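Viral CASP8 and FADD-like apoptosis regulator (Molluscum contagiosum virus subtype 1, PDB 2BBR) blocks host-cell apoptosis induced by death receptors, interfering with caspase-8 recruitment and activation at the death-inducing signaling complex, and also suppresses NF-kappa-B activation. Local coordinates at residues E18-D21 and S22-S26; S48-Q52 and R53-L57; E138-L141 and A142-V146. All blocks are in the same frame, centred on the assembly; numbering follows the deposited sequence.

Contact 1 (E18-D21 and S22-S26)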
ATOM      1  N   GLU A  18       8.178 -10.162  13.560  1.00 19.32           N
ATOM      2  CA  GLU A  18       7.536 -11.220  14.328  1.00 19.53           C
ATOM      3  C   GLU A  18       6.255 -10.700  14.968  1.00 18.57           C
ATOM      4  O   GLU A  18       5.454 -11.472  15.498  1.00 18.29           O
ATOM      5  CB  GLU A  18       8.484 -11.731  15.415  1.00 22.85           C
ATOM      6  CG  GLU A  18       9.734 -12.406  14.878  1.00 26.75           C
ATOM      7  CD  GLU A  18      10.708 -12.786  15.975  1.00 29.82           C
ATOM      8  OE1 GLU A  18      10.305 -13.517  16.905  1.00 32.65           O
ATOM      9  OE2 GLU A  18      11.879 -12.355  15.906  1.00 31.81           O
ATOM     10  N   GLU A  19       6.062  -9.386  14.910  1.00 16.75           N
ATOM     11  CA  GLU A  19       4.883  -8.771  15.500  1.00 15.48           C
ATOM     12  C   GLU A  19       3.725  -8.607  14.525  1.00 14.84           C
ATOM     13  O   GLU A  19       2.629  -8.237  14.930  1.00 14.91           O
ATOM     14  CB  GLU A  19       5.245  -7.407  16.092  1.00 16.11           C
ATOM     15  CG  GLU A  19       6.283  -7.476  17.202  1.00 19.96           C
ATOM     16  CD  GLU A  19       5.851  -8.378  18.341  1.00 23.38           C
ATOM     17  OE1 GLU A  19       4.794  -8.103  18.950  1.00 25.45           O
ATOM     18  OE2 GLU A  19       6.565  -9.362  18.627  1.00 25.48           O
ATOM     19  N   LEU A  20       3.965  -8.885  13.248  1.00 14.42           N
ATOM     20  CA  LEU A  20       2.927  -8.739  12.235  1.00 15.31           C
ATOM     21  C   LEU A  20       2.305 -10.081  11.878  1.00 14.81           C
ATOM     22  O   LEU A  20       2.979 -11.110  11.903  1.00 17.39           O
ATOM     23  CB  LEU A  20       3.518  -8.103  10.976  1.00 15.14           C
ATOM     24  CG  LEU A  20       4.298  -6.801  11.167  1.00 17.91           C
ATOM     25  CD1 LEU A  20       4.865  -6.359   9.833  1.00 19.56           C
ATOM     26  CD2 LEU A  20       3.397  -5.724  11.748  1.00 18.94           C
ATOM     27  N   ASP A  21       1.018 -10.069  11.544  1.00 15.84           N
ATOM     28  CA  ASP A  21       0.335 -11.297  11.161  1.00 15.78           C
ATOM     29  C   ASP A  21       0.354 -11.411   9.641  1.00 15.93           C
ATOM     30  O   ASP A  21       0.914 -10.550   8.959  1.00 14.62           O
ATOM     31  CB  ASP A  21      -1.101 -11.322  11.712  1.00 16.83           C
ATOM     32  CG  ASP A  21      -1.992 -10.247  11.116  1.00 17.77           C
ATOM     33  OD1 ASP A  21      -3.029  -9.938  11.742  1.00 19.55           O
ATOM     34  OD2 ASP A  21      -1.679  -9.722  10.027  1.00 17.63           O
ATOM     35  N   SER A  22      -0.247 -12.470   9.109  1.00 15.94           N
ATOM     36  CA  SER A  22      -0.255 -12.692   7.668  1.00 15.80           C
ATOM     37  C   SER A  22      -0.907 -11.585   6.850  1.00 14.36           C
ATOM     38  O   SER A  22      -0.465 -11.295   5.740  1.00 14.31           O
ATOM     39  CB  SER A  22      -0.922 -14.033   7.347  1.00 18.58           C
ATOM     40  OG  SER A  22      -0.167 -15.112   7.870  1.00 24.16           O
ATOM     41  N   HIS A  23      -1.960 -10.973   7.379  1.00 13.61           N
ATOM     42  CA  HIS A  23      -2.619  -9.902   6.644  1.00 13.65           C
ATOM     43  C   HIS A  23      -1.670  -8.711   6.539  1.00 11.95           C
ATOM     44  O   HIS A  23      -1.476  -8.144   5.463  1.00 11.88           O
ATOM     45  CB  HIS A  23      -3.908  -9.472   7.342  1.00 14.84           C
ATOM     46  CG  HIS A  23      -4.684  -8.445   6.579  1.00 14.63           C
ATOM     47  ND1 HIS A  23      -5.340  -8.732   5.400  1.00 16.52           N
ATOM     48  CD2 HIS A  23      -4.879  -7.124   6.804  1.00 14.18           C
ATOM     49  CE1 HIS A  23      -5.906  -7.634   4.935  1.00 16.94           C
ATOM     50  NE2 HIS A  23      -5.642  -6.643   5.768  1.00 15.05           N
ATOM     51  N   GLU A  24      -1.070  -8.336   7.664  1.00 11.85           N
ATOM     52  CA  GLU A  24      -0.137  -7.221   7.687  1.00 11.72           C
ATOM     53  C   GLU A  24       1.051  -7.485   6.768  1.00 11.47           C
ATOM     54  O   GLU A  24       1.529  -6.569   6.100  1.00 11.26           O
ATOM     55  CB  GLU A  24       0.329  -6.963   9.120  1.00 13.76           C
ATOM     56  CG  GLU A  24      -0.801  -6.531  10.039  1.00 15.36           C
ATOM     57  CD  GLU A  24      -0.403  -6.508  11.499  1.00 14.55           C
ATOM     58  OE1 GLU A  24       0.090  -7.541  11.994  1.00 15.76           O
ATOM     59  OE2 GLU A  24      -0.590  -5.461  12.152  1.00 17.83           O
ATOM     60  N   ASP A  25       1.517  -8.731   6.716  1.00 11.97           N
ATOM     61  CA  ASP A  25       2.632  -9.083   5.840  1.00 12.11           C
ATOM     62  C   ASP A  25       2.251  -8.791   4.391  1.00 11.82           C
ATOM     63  O   ASP A  25       3.049  -8.250   3.626  1.00 12.43           O
ATOM     64  CB  ASP A  25       2.985 -10.574   5.946  1.00 14.97           C
ATOM     65  CG  ASP A  25       3.593 -10.949   7.281  1.00 16.04           C
ATOM     66  OD1 ASP A  25       4.184 -10.070   7.945  1.00 15.48           O
ATOM     67  OD2 ASP A  25       3.493 -12.139   7.655  1.00 19.25           O
ATOM     68  N   SER A  26       1.031  -9.168   4.016  1.00 12.09           N
ATOM     69  CA  SER A  26       0.550  -8.952   2.658  1.00 12.65           C
ATOM     70  C   SER A  26       0.502  -7.465   2.326  1.00 11.34           C
ATOM     71  O   SER A  26       0.845  -7.056   1.219  1.00 11.18           O
ATOM     72  CB  SER A  26      -0.841  -9.572   2.493  1.00 14.31           C
ATOM     73  OG  SER A  26      -1.337  -9.379   1.181  1.00 20.50           O
TER
HETATM   74  O   HOH W   1      -0.677  -8.545  14.408  1.00 28.77           O
HETATM   75  O   HOH W   2       3.234 -13.116  10.031  1.00 21.46           O
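Asp21 and Glu24 reach past each other at the start of helix 22-31, their side chains crossing at about a right angle and their carboxylate planes 55° apart. Asp21 holds CG between its own backbone N and carbonyl carbon (chi1 65°), which swings OD2 over the first turn. There Glu24 N donates to Asp21 OD2 at 2.8 Å, almost perfectly straight at 178° and nearly in line with the CG-OD2 bond. Glu24 answers in the reverse direction: its chain, extended beyond CG, reaches back across Asp21 until OE1 takes the N-H of Asp21 at 2.7 Å through the anti lone pair, the one away from OE2. A water also donates to OE1, which lies over the backbone and CB of Leu20, whose methyl CD2 approaches the same carboxylate. The price is that Asp21 OD2 and Glu24 OE1, two acceptors of like charge, sit 3.4 Å apart; the N-H groups they accept from would be expected to ease that repulsion, as would Arg69, which forms a salt bridge with Glu24 OE2. Asp25 N closes the turn on Asp21 O at 3.0 Å. Nearby, the ring of His23 turns away from the loop to bond Glu105 and Arg135 of the second death effector domain. The reciprocal pair of bonds is a capping box, with Asp21 as N-cap, and it starts a helix of the first death effector domain.

Contact 2 (S48-Q52 and R53-L57)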
ATOM      1  N   SER A  48      15.687  -6.496   0.099  1.00 15.99           N
ATOM      2  CA  SER A  48      15.775  -5.790  -1.168  1.00 15.23           C
ATOM      3  C   SER A  48      15.844  -4.282  -0.930  1.00 13.90           C
ATOM      4  O   SER A  48      16.631  -3.582  -1.565  1.00 13.91           O
ATOM      5  CB  SER A  48      14.569  -6.119  -2.044  1.00 16.39           C
ATOM      6  OG  SER A  48      14.681  -5.472  -3.297  1.00 16.40           O
ATOM      7  N   LEU A  49      15.019  -3.782  -0.014  1.00 13.66           N
ATOM      8  CA  LEU A  49      15.027  -2.357   0.289  1.00 13.68           C
ATOM      9  C   LEU A  49      16.360  -1.961   0.913  1.00 13.96           C
ATOM     10  O   LEU A  49      16.884  -0.887   0.637  1.00 13.54           O
ATOM     11  CB  LEU A  49      13.878  -1.995   1.233  1.00 14.74           C
ATOM     12  CG  LEU A  49      12.461  -2.134   0.672  1.00 15.26           C
ATOM     13  CD1 LEU A  49      11.463  -1.680   1.726  1.00 17.31           C
ATOM     14  CD2 LEU A  49      12.307  -1.300  -0.592  1.00 15.89           C
ATOM     15  N   SER A  50      16.910  -2.835   1.751  1.00 14.46           N
ATOM     16  CA  SER A  50      18.191  -2.565   2.395  1.00 16.30           C
ATOM     17  C   SER A  50      19.290  -2.424   1.342  1.00 14.99           C
ATOM     18  O   SER A  50      20.133  -1.533   1.421  1.00 15.24           O
ATOM     19  CB  SER A  50      18.544  -3.699   3.361  1.00 16.94           C
ATOM     20  OG  SER A  50      17.558  -3.832   4.368  1.00 23.32           O
ATOM     21  N   GLN A  51      19.263  -3.309   0.351  1.00 14.24           N
ATOM     22  CA  GLN A  51      20.242  -3.301  -0.733  1.00 15.12           C
ATOM     23  C   GLN A  51      20.234  -1.979  -1.490  1.00 15.74           C
ATOM     24  O   GLN A  51      21.264  -1.527  -1.994  1.00 15.87           O
ATOM     25  CB  GLN A  51      19.936  -4.424  -1.721  1.00 15.88           C
ATOM     26  CG  GLN A  51      20.189  -5.820  -1.198  1.00 16.76           C
ATOM     27  CD  GLN A  51      19.490  -6.868  -2.036  1.00 17.53           C
ATOM     28  OE1 GLN A  51      19.375  -6.726  -3.253  1.00 21.67           O
ATOM     29  NE2 GLN A  51      19.025  -7.930  -1.391  1.00 22.36           N
ATOM     30  N   GLN A  52      19.057  -1.369  -1.569  1.00 15.35           N
ATOM     31  CA  GLN A  52      18.875  -0.112  -2.281  1.00 15.44           C
ATOM     32  C   GLN A  52      18.953   1.098  -1.359  1.00 15.54           C
ATOM     33  O   GLN A  52      18.834   2.235  -1.812  1.00 16.10           O
ATOM     34  CB  GLN A  52      17.514  -0.120  -2.983  1.00 15.04           C
ATOM     35  CG  GLN A  52      17.365  -1.199  -4.042  1.00 16.70           C
ATOM     36  CD  GLN A  52      15.930  -1.367  -4.501  1.00 16.54           C
ATOM     37  OE1 GLN A  52      15.191  -2.201  -3.974  1.00 18.22           O
ATOM     38  NE2 GLN A  52      15.524  -0.566  -5.476  1.00 19.34           N
ATOM     39  N   ARG A  53      19.160   0.842  -0.071  1.00 15.44           N
ATOM     40  CA  ARG A  53      19.214   1.890   0.941  1.00 15.00           C
ATOM     41  C   ARG A  53      17.905   2.677   0.934  1.00 14.04           C
ATOM     42  O   ARG A  53      17.888   3.905   1.043  1.00 16.57           O
ATOM     43  CB  ARG A  53      20.399   2.830   0.710  1.00 16.81           C
ATOM     44  CG  ARG A  53      20.761   3.611   1.961  1.00 19.81           C
ATOM     45  CD  ARG A  53      22.049   4.395   1.805  1.00 22.24           C
ATOM     46  NE  ARG A  53      22.480   4.965   3.080  1.00 25.48           N
ATOM     47  CZ  ARG A  53      21.786   5.863   3.774  1.00 26.99           C
ATOM     48  NH1 ARG A  53      20.621   6.303   3.322  1.00 28.09           N
ATOM     49  NH2 ARG A  53      22.256   6.316   4.928  1.00 29.10           N
ATOM     50  N   LYS A  54      16.803   1.951   0.793  1.00 14.09           N
ATOM     51  CA  LYS A  54      15.482   2.562   0.795  1.00 14.55           C
ATOM     52  C   LYS A  54      14.793   2.233   2.111  1.00 13.60           C
ATOM     53  O   LYS A  54      13.734   2.777   2.421  1.00 14.27           O
ATOM     54  CB  LYS A  54      14.635   2.032  -0.366  1.00 15.66           C
ATOM     55  CG  LYS A  54      15.109   2.471  -1.739  1.00 18.75           C
ATOM     56  CD  LYS A  54      14.225   1.890  -2.832  1.00 18.56           C
ATOM     57  CE  LYS A  54      14.699   2.315  -4.214  1.00 21.91           C
ATOM     58  NZ  LYS A  54      13.857   1.723  -5.289  1.00 23.64           N
ATOM     59  N   LEU A  55      15.408   1.343   2.886  1.00 14.89           N
ATOM     60  CA  LEU A  55      14.858   0.920   4.168  1.00 16.60           C
ATOM     61  C   LEU A  55      15.335   1.860   5.268  1.00 15.97           C
ATOM     62  O   LEU A  55      16.159   1.498   6.109  1.00 18.83           O
ATOM     63  CB  LEU A  55      15.291  -0.519   4.463  1.00 19.28           C
ATOM     64  CG  LEU A  55      14.535  -1.316   5.528  1.00 21.38           C
ATOM     65  CD1 LEU A  55      13.046  -1.300   5.232  1.00 22.98           C
ATOM     66  CD2 LEU A  55      15.056  -2.742   5.538  1.00 23.18           C
ATOM     67  N   THR A  56      14.801   3.076   5.245  1.00 15.07           N
ATOM     68  CA  THR A  56      15.156   4.110   6.204  1.00 13.04           C
ATOM     69  C   THR A  56      14.207   4.142   7.394  1.00 13.15           C
ATOM     70  O   THR A  56      13.191   3.448   7.420  1.00 12.01           O
ATOM     71  CB  THR A  56      15.101   5.488   5.544  1.00 12.96           C
ATOM     72  OG1 THR A  56      13.762   5.735   5.092  1.00 13.91           O
ATOM     73  CG2 THR A  56      16.053   5.551   4.360  1.00 15.26           C
ATOM     74  N   LEU A  57      14.556   4.955   8.384  1.00 13.16           N
ATOM     75  CA  LEU A  57      13.726   5.122   9.566  1.00 13.47           C
ATOM     76  C   LEU A  57      12.351   5.601   9.103  1.00 12.63           C
ATOM     77  O   LEU A  57      11.320   5.079   9.529  1.00 12.27           O
ATOM     78  CB  LEU A  57      14.366   6.154  10.501  1.00 17.37           C
ATOM     79  CG  LEU A  57      13.616   6.653  11.744  1.00 19.02           C
ATOM     80  CD1 LEU A  57      12.517   7.619  11.355  1.00 21.94           C
ATOM     81  CD2 LEU A  57      13.057   5.476  12.499  1.00 19.66           C
TER
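This is a helix C-terminus closed by a Schellman motif, where helix 42-51 of the first death effector domain gives way to the loop before helix 57-66. Arg53 leaves helical geometry with a positive phi of 58°, and the chain doubles back on the last turn. Lys54 N donates to Leu49 O at 2.8 Å and nearly straight, while Arg53 N meets Ser50 O at 3.0 Å from above the carbonyl plane rather than on a lone pair. Leu55 N adds a weak bond to the same oxygen, Leu49 O, which Gln52 N also meets weakly.

The reversal brings Leu55 against Leu49: their CB atoms lie 3.8 Å apart and the side chains cross at about a right angle. With CG anti to the backbone N (chi1 -163°), Leu55 brings its CD1 methyl to 3.9 Å from Leu49 CD1. The extended Lys54 chain slants across Gln52, its CG near Gln52 CB, and Arg53 forms a salt bridge with Glu6. The leucine pair faces inward, Leu49 reaching Met63 and Leu55 reaching Leu60 on helix 57-66, with Leu13 of helix 10-17 touching Leu55 as well.

Contact 3 (E138-L141 and A142-V146)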
ATOM      1  N   GLU A 138      -4.721  -7.468  -3.264  1.00 11.03           N
ATOM      2  CA  GLU A 138      -4.536  -8.463  -4.309  1.00 10.53           C
ATOM      3  C   GLU A 138      -5.435  -8.119  -5.500  1.00 10.34           C
ATOM      4  O   GLU A 138      -5.057  -8.336  -6.650  1.00 10.50           O
ATOM      5  CB  GLU A 138      -4.797  -9.862  -3.739  1.00 12.54           C
ATOM      6  CG  GLU A 138      -3.647 -10.299  -2.822  1.00 16.50           C
ATOM      7  CD  GLU A 138      -3.982 -11.448  -1.882  1.00 18.11           C
ATOM      8  OE1 GLU A 138      -3.047 -11.967  -1.236  1.00 24.40           O
ATOM      9  OE2 GLU A 138      -5.163 -11.822  -1.770  1.00 17.99           O
ATOM     10  N   LEU A 139      -6.609  -7.556  -5.230  1.00  9.91           N
ATOM     11  CA  LEU A 139      -7.510  -7.124  -6.296  1.00  9.87           C
ATOM     12  C   LEU A 139      -6.826  -5.980  -7.058  1.00  9.10           C
ATOM     13  O   LEU A 139      -6.846  -5.944  -8.291  1.00  9.80           O
ATOM     14  CB  LEU A 139      -8.838  -6.633  -5.711  1.00 11.57           C
ATOM     15  CG  LEU A 139      -9.787  -5.903  -6.667  1.00 11.62           C
ATOM     16  CD1 LEU A 139     -10.151  -6.806  -7.836  1.00 13.67           C
ATOM     17  CD2 LEU A 139     -11.038  -5.468  -5.912  1.00 13.93           C
ATOM     18  N   VAL A 140      -6.214  -5.050  -6.329  1.00  8.74           N
ATOM     19  CA  VAL A 140      -5.524  -3.935  -6.971  1.00  8.34           C
ATOM     20  C   VAL A 140      -4.404  -4.446  -7.879  1.00  8.91           C
ATOM     21  O   VAL A 140      -4.287  -4.018  -9.026  1.00  8.87           O
ATOM     22  CB  VAL A 140      -4.948  -2.951  -5.924  1.00  9.17           C
ATOM     23  CG1 VAL A 140      -4.118  -1.868  -6.617  1.00  9.91           C
ATOM     24  CG2 VAL A 140      -6.083  -2.322  -5.130  1.00  9.76           C
ATOM     25  N   LEU A 141      -3.592  -5.371  -7.382  1.00  9.00           N
ATOM     26  CA  LEU A 141      -2.514  -5.900  -8.205  1.00  9.62           C
ATOM     27  C   LEU A 141      -3.059  -6.612  -9.439  1.00  9.11           C
ATOM     28  O   LEU A 141      -2.485  -6.501 -10.524  1.00  9.84           O
ATOM     29  CB  LEU A 141      -1.625  -6.845  -7.390  1.00 10.26           C
ATOM     30  CG  LEU A 141      -0.781  -6.172  -6.301  1.00 10.99           C
ATOM     31  CD1 LEU A 141       0.028  -7.231  -5.566  1.00 12.95           C
ATOM     32  CD2 LEU A 141       0.148  -5.133  -6.913  1.00 12.11           C
ATOM     33  N   ALA A 142      -4.157  -7.343  -9.282  1.00  9.96           N
ATOM     34  CA  ALA A 142      -4.753  -8.043 -10.416  1.00 10.14           C
ATOM     35  C   ALA A 142      -5.185  -7.039 -11.487  1.00  9.39           C
ATOM     36  O   ALA A 142      -4.976  -7.263 -12.682  1.00  9.80           O
ATOM     37  CB  ALA A 142      -5.940  -8.877  -9.957  1.00 11.78           C
ATOM     38  N   LEU A 143      -5.789  -5.935 -11.060  1.00  9.28           N
ATOM     39  CA  LEU A 143      -6.215  -4.901 -11.997  1.00  9.70           C
ATOM     40  C   LEU A 143      -4.998  -4.253 -12.653  1.00  9.17           C
ATOM     41  O   LEU A 143      -5.013  -3.961 -13.849  1.00 10.24           O
ATOM     42  CB  LEU A 143      -7.048  -3.837 -11.274  1.00  9.90           C
ATOM     43  CG  LEU A 143      -8.433  -4.279 -10.790  1.00 10.91           C
ATOM     44  CD1 LEU A 143      -8.976  -3.266  -9.795  1.00 12.13           C
ATOM     45  CD2 LEU A 143      -9.379  -4.443 -11.969  1.00 12.63           C
ATOM     46  N   GLU A 144      -3.944  -4.031 -11.873  1.00  8.71           N
ATOM     47  CA  GLU A 144      -2.718  -3.438 -12.401  1.00  9.47           C
ATOM     48  C   GLU A 144      -2.093  -4.344 -13.450  1.00  9.89           C
ATOM     49  O   GLU A 144      -1.619  -3.885 -14.488  1.00 10.04           O
ATOM     50  CB  GLU A 144      -1.672  -3.272 -11.297  1.00 10.66           C
ATOM     51  CG  GLU A 144      -1.783  -2.048 -10.425  1.00 12.47           C
ATOM     52  CD  GLU A 144      -0.631  -1.968  -9.437  1.00 11.55           C
ATOM     53  OE1 GLU A 144       0.522  -2.246  -9.842  1.00 14.16           O
ATOM     54  OE2 GLU A 144      -0.880  -1.627  -8.265  1.00 13.07           O
ATOM     55  N   ASN A 145      -2.085  -5.639 -13.164  1.00  9.83           N
ATOM     56  CA  ASN A 145      -1.452  -6.596 -14.052  1.00 10.32           C
ATOM     57  C   ASN A 145      -2.060  -6.734 -15.436  1.00 10.49           C
ATOM     58  O   ASN A 145      -1.385  -7.210 -16.353  1.00 11.74           O
ATOM     59  CB  ASN A 145      -1.332  -7.956 -13.352  1.00 10.55           C
ATOM     60  CG  ASN A 145      -0.351  -7.917 -12.192  1.00 10.34           C
ATOM     61  OD1 ASN A 145       0.498  -7.028 -12.122  1.00 11.43           O
ATOM     62  ND2 ASN A 145      -0.452  -8.886 -11.286  1.00 12.24           N
ATOM     63  N   VAL A 146      -3.312  -6.317 -15.599  1.00 11.04           N
ATOM     64  CA  VAL A 146      -3.949  -6.364 -16.914  1.00 12.18           C
ATOM     65  C   VAL A 146      -4.097  -4.950 -17.480  1.00 12.72           C
ATOM     66  O   VAL A 146      -4.715  -4.752 -18.527  1.00 14.98           O
ATOM     67  CB  VAL A 146      -5.336  -7.056 -16.877  1.00 14.12           C
ATOM     68  CG1 VAL A 146      -5.183  -8.499 -16.422  1.00 14.55           C
ATOM     69  CG2 VAL A 146      -6.284  -6.299 -15.970  1.00 14.19           C
TER
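Glu138 and Ala142 are joined through the backbone, Ala142 N giving its hydrogen to Glu138 O at 3.0 Å, and the methyl of Ala142 rests against that same oxygen at 3.5 Å. The carboxylate of Glu138 has gone elsewhere, to a salt bridge with Arg135. One residue on, Leu139 O accepts from Leu143 N, and the side chains continue the pairing on the buried face: CG of Leu139 meets CD1 of Leu143 at 4.2 Å, a loose contact between chains set at a slant. Leu143 keeps CG beside its own backbone N (chi1 -69°), which lays that carbon 3.4 Å from Leu139 O. Both leucines pack on Ala119 of helix 109-122.

Val140 turns to a different side of the helix. Its O takes the N-H of Glu144 at 2.9 Å, and its CG1 methyl lies 3.6 Å from Glu144 OE2. Leu141 completes the set: its O receives Asn145 N at 2.8 Å, while its CD2 methyl comes up to OE2 of Glu144 at 3.9 Å. Two hydrocarbon branches from the preceding turn thus touch OE2 from different directions, roughly at right angles. Around them, Phe30 of helix 22-31 touches both Val140 and Leu141.

Chemically, one side of the helix carries an apolar pair, Leu139 with Leu143; another carries an acid beside aliphatic groups. Glu144 OE2 is paired with Arg97 and also bonded to Tyr96, partners that would be expected to favour its charged form despite the methyls beside it.

From the N terminus, contact 1 comes first, closing the short loop from helix 10-17 into helix 22-31. Contact 2 follows at the far end of helix 42-51, closing the turn that leads to helix 57-66; the two lie in the same death effector domain, with centres about 19 Å apart and no touch between them. Contact 3 belongs to the second domain and closes no loop, running within helix 136-145. The three are in series, neither nested nor crossed. Contacts 1 and 3 nevertheless meet in space: Ser26 packs against Glu138, one point where helix 22-31 and helix 136-145 bring the two domains together. Contact 2 stays about 14 Å from contact 3 at the nearest atoms.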